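Local coordinates for protein 3'-5'-exonuclease (Saccharomyces cerevisiae, PDB 3E2V) that probably cuts double-stranded DNA as a magnesium-dependent TatD-type nuclease, with endonuclease and 3'-to-5' exonuclease activities, at residues Y318-F328 with E363-V372. Numbering follows the deposited sequence. Where two conformers were deposited one is given.
Sequences YLAKYQEVRDF and EQVAIVVSEV
I367 meets two aromatic rings of the other segment in the tight part of this contact. Its CG2, anti to the backbone N, lies over one face of the Y322 ring, 3.8 Å from the centroid. CD1 reaches a face of F328, also 3.8 Å from that centroid, while touching CD2 on the rim of Y322; both faces make CH-pi contacts. L319 CD2 packs on the Q364 backbone O and V368 CG2, and the carboxylate of E363, salt-bridged to R50, meets the edge of F328, its CD 3.6 Å from CE1. Y318 is packed as closely: E371 CB comes obliquely to its ring, 3.3 Å from CD1, with V368 CG1 and V372 CG2 beside it.

The solvent side is looser. E371 bends at chi2 (-73°), and NZ of the extended, exposed K321 donates a 2.9 Å hydrogen bond to its OE1, a salt bridge met on the syn side, 33° out of the carboxylate plane. One water donates to E371 OE2 and S370 OG and also bonds Y322 OH. With an alanine here instead of E371, K321 would probably lose its charge partner on this helix, and the water, left with S370 and Y322, would be likely to shift.

Helices 318-325 and 363-372 cross at 102° on the outside of the TIM barrel, where V365, A366 and V369 pack on strand 298-300. Apolar packing thus sets how the helices sit, while the ion pair and shared water probably leave the outer side more yielding.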
# COMPACT_ATOMS: atom_id res chain seq x y z
N TYR A 318 8.94 -19.07 -13.17
CA TYR A 318 7.58 -19.09 -13.72
C TYR A 318 7.41 -18.11 -14.88
O TYR A 318 6.67 -18.39 -15.83
CB TYR A 318 6.58 -18.86 -12.60
CG TYR A 318 6.78 -19.85 -11.49
CD1 TYR A 318 6.60 -21.22 -11.72
CD2 TYR A 318 7.21 -19.45 -10.22
CE1 TYR A 318 6.80 -22.15 -10.71
CE2 TYR A 318 7.41 -20.38 -9.21
CZ TYR A 318 7.20 -21.73 -9.46
OH TYR A 318 7.40 -22.66 -8.46
N LEU A 319 8.10 -16.98 -14.83
CA LEU A 319 8.12 -16.08 -15.99
C LEU A 319 8.91 -16.68 -17.15
O LEU A 319 8.53 -16.49 -18.31
CB LEU A 319 8.68 -14.71 -15.63
CG LEU A 319 7.99 -13.93 -14.51
CD1 LEU A 319 8.62 -12.55 -14.45
CD2 LEU A 319 6.47 -13.84 -14.70
N ALA A 320 10.01 -17.36 -16.84
CA ALA A 320 10.77 -18.07 -17.87
C ALA A 320 9.87 -19.09 -18.58
O ALA A 320 9.84 -19.14 -19.82
CB ALA A 320 12.00 -18.74 -17.26
N LYS A 321 9.12 -19.88 -17.80
CA LYS A 321 8.17 -20.86 -18.34
C LYS A 321 7.17 -20.20 -19.28
O LYS A 321 6.94 -20.68 -20.39
CB LYS A 321 7.45 -21.61 -17.20
CG LYS A 321 6.31 -22.51 -17.67
CD LYS A 321 5.54 -23.10 -16.49
CE LYS A 321 4.41 -23.99 -16.99
NZ LYS A 321 3.65 -24.61 -15.87
N TYR A 322 6.58 -19.09 -18.83
CA TYR A 322 5.61 -18.37 -19.65
C TYR A 322 6.21 -17.79 -20.94
O TYR A 322 5.56 -17.81 -21.99
CB TYR A 322 4.88 -17.30 -18.82
CG TYR A 322 3.56 -17.82 -18.28
CD1 TYR A 322 3.53 -18.82 -17.30
CD2 TYR A 322 2.35 -17.33 -18.76
CE1 TYR A 322 2.32 -19.31 -16.82
CE2 TYR A 322 1.15 -17.82 -18.29
CZ TYR A 322 1.14 -18.81 -17.32
OH TYR A 322 -0.07 -19.28 -16.84
N GLN A 323 7.45 -17.31 -20.85
CA GLN A 323 8.18 -16.82 -22.02
C GLN A 323 8.32 -17.92 -23.06
O GLN A 323 8.11 -17.70 -24.26
CB GLN A 323 9.58 -16.34 -21.63
CG GLN A 323 9.61 -15.01 -20.92
CD GLN A 323 11.02 -14.54 -20.64
OE1 GLN A 323 11.67 -13.92 -21.48
NE2 GLN A 323 11.51 -14.84 -19.44
N GLU A 324 8.64 -19.12 -22.56
CA GLU A 324 8.95 -20.27 -23.41
C GLU A 324 7.71 -20.90 -24.03
O GLU A 324 7.67 -21.15 -25.24
CB GLU A 324 9.73 -21.32 -22.61
N VAL A 325 6.70 -21.15 -23.21
CA VAL A 325 5.59 -22.00 -23.63
C VAL A 325 4.26 -21.27 -23.81
O VAL A 325 3.33 -21.83 -24.39
CB VAL A 325 5.39 -23.19 -22.66
N ARG A 326 4.18 -20.03 -23.34
CA ARG A 326 2.89 -19.34 -23.25
C ARG A 326 2.84 -17.98 -23.95
O ARG A 326 1.95 -17.17 -23.68
CB ARG A 326 2.44 -19.21 -21.79
N ASP A 327 3.80 -17.72 -24.84
CA ASP A 327 3.81 -16.50 -25.66
C ASP A 327 3.92 -15.21 -24.85
O ASP A 327 3.35 -14.18 -25.24
CB ASP A 327 2.56 -16.44 -26.56
N PHE A 328 4.65 -15.26 -23.73
CA PHE A 328 4.71 -14.11 -22.82
C PHE A 328 5.88 -13.17 -23.13
O PHE A 328 7.02 -13.62 -23.30
CB PHE A 328 4.77 -14.57 -21.35
CG PHE A 328 4.68 -13.44 -20.36
CD1 PHE A 328 3.47 -12.77 -20.16
CD2 PHE A 328 5.80 -13.05 -19.63
CE1 PHE A 328 3.38 -11.71 -19.25
CE2 PHE A 328 5.71 -11.99 -18.71
CZ PHE A 328 4.50 -11.33 -18.52
N GLU A 363 0.64 -8.45 -14.26
CA GLU A 363 0.51 -9.75 -14.90
C GLU A 363 1.62 -10.72 -14.50
O GLU A 363 1.39 -11.93 -14.43
CB GLU A 363 0.43 -9.60 -16.41
CG GLU A 363 1.65 -8.98 -17.07
CD GLU A 363 1.48 -8.77 -18.55
OE1 GLU A 363 0.48 -9.26 -19.12
OE2 GLU A 363 2.35 -8.10 -19.15
N GLN A 364 2.82 -10.20 -14.20
CA GLN A 364 3.92 -11.06 -13.76
C GLN A 364 3.65 -11.61 -12.37
O GLN A 364 3.92 -12.75 -12.09
CB GLN A 364 5.25 -10.29 -13.77
CG GLN A 364 5.69 -9.80 -15.12
CD GLN A 364 6.96 -8.98 -15.05
OE1 GLN A 364 7.60 -8.91 -14.02
NE2 GLN A 364 7.32 -8.35 -16.16
N VAL A 365 3.12 -10.76 -11.49
CA VAL A 365 2.81 -11.23 -10.13
C VAL A 365 1.74 -12.32 -10.21
O VAL A 365 1.85 -13.36 -9.55
CB VAL A 365 2.37 -10.07 -9.22
CG1 VAL A 365 2.21 -10.53 -7.76
CG2 VAL A 365 3.38 -8.92 -9.32
N ALA A 366 0.72 -12.10 -11.06
CA ALA A 366 -0.38 -13.06 -11.19
C ALA A 366 0.13 -14.41 -11.72
O ALA A 366 -0.25 -15.47 -11.22
CB ALA A 366 -1.46 -12.49 -12.10
N ILE A 367 1.03 -14.36 -12.71
CA ILE A 367 1.59 -15.61 -13.27
C ILE A 367 2.30 -16.38 -12.18
O ILE A 367 2.10 -17.59 -12.00
CB ILE A 367 2.59 -15.30 -14.40
CG1 ILE A 367 1.82 -14.94 -15.66
CG2 ILE A 367 3.53 -16.50 -14.65
CD1 ILE A 367 2.71 -14.23 -16.71
N VAL A 368 3.15 -15.69 -11.42
CA VAL A 368 3.91 -16.38 -10.38
C VAL A 368 2.97 -16.99 -9.32
O VAL A 368 3.13 -18.15 -8.94
CB VAL A 368 4.93 -15.43 -9.72
CG1 VAL A 368 5.60 -16.08 -8.51
CG2 VAL A 368 5.97 -14.97 -10.76
N VAL A 369 2.01 -16.21 -8.84
CA VAL A 369 1.12 -16.69 -7.79
C VAL A 369 0.31 -17.89 -8.29
O VAL A 369 0.13 -18.86 -7.55
CB VAL A 369 0.23 -15.53 -7.26
CG1 VAL A 369 -0.85 -16.07 -6.31
CG2 VAL A 369 1.10 -14.49 -6.53
N SER A 370 -0.14 -17.83 -9.54
CA SER A 370 -0.94 -18.91 -10.10
C SER A 370 -0.13 -20.21 -10.18
O SER A 370 -0.63 -21.28 -9.84
CB SER A 370 -1.49 -18.51 -11.47
OG SER A 370 -0.48 -18.55 -12.46
N GLU A 371 1.14 -20.11 -10.59
CA GLU A 371 2.00 -21.29 -10.68
C GLU A 371 2.34 -21.85 -9.30
O GLU A 371 2.30 -23.06 -9.08
CB GLU A 371 3.27 -20.97 -11.48
CG GLU A 371 3.00 -20.75 -12.97
CD GLU A 371 2.68 -22.04 -13.70
OE1 GLU A 371 3.40 -23.03 -13.49
OE2 GLU A 371 1.70 -22.05 -14.46
N VAL A 372 2.65 -20.96 -8.36
CA VAL A 372 2.98 -21.38 -7.01
C VAL A 372 1.81 -22.11 -6.35
O VAL A 372 2.00 -23.14 -5.69
CB VAL A 372 3.41 -20.17 -6.15
CG1 VAL A 372 3.44 -20.52 -4.67
CG2 VAL A 372 4.78 -19.67 -6.60
O HOH W 1 -0.25 -20.56 -14.56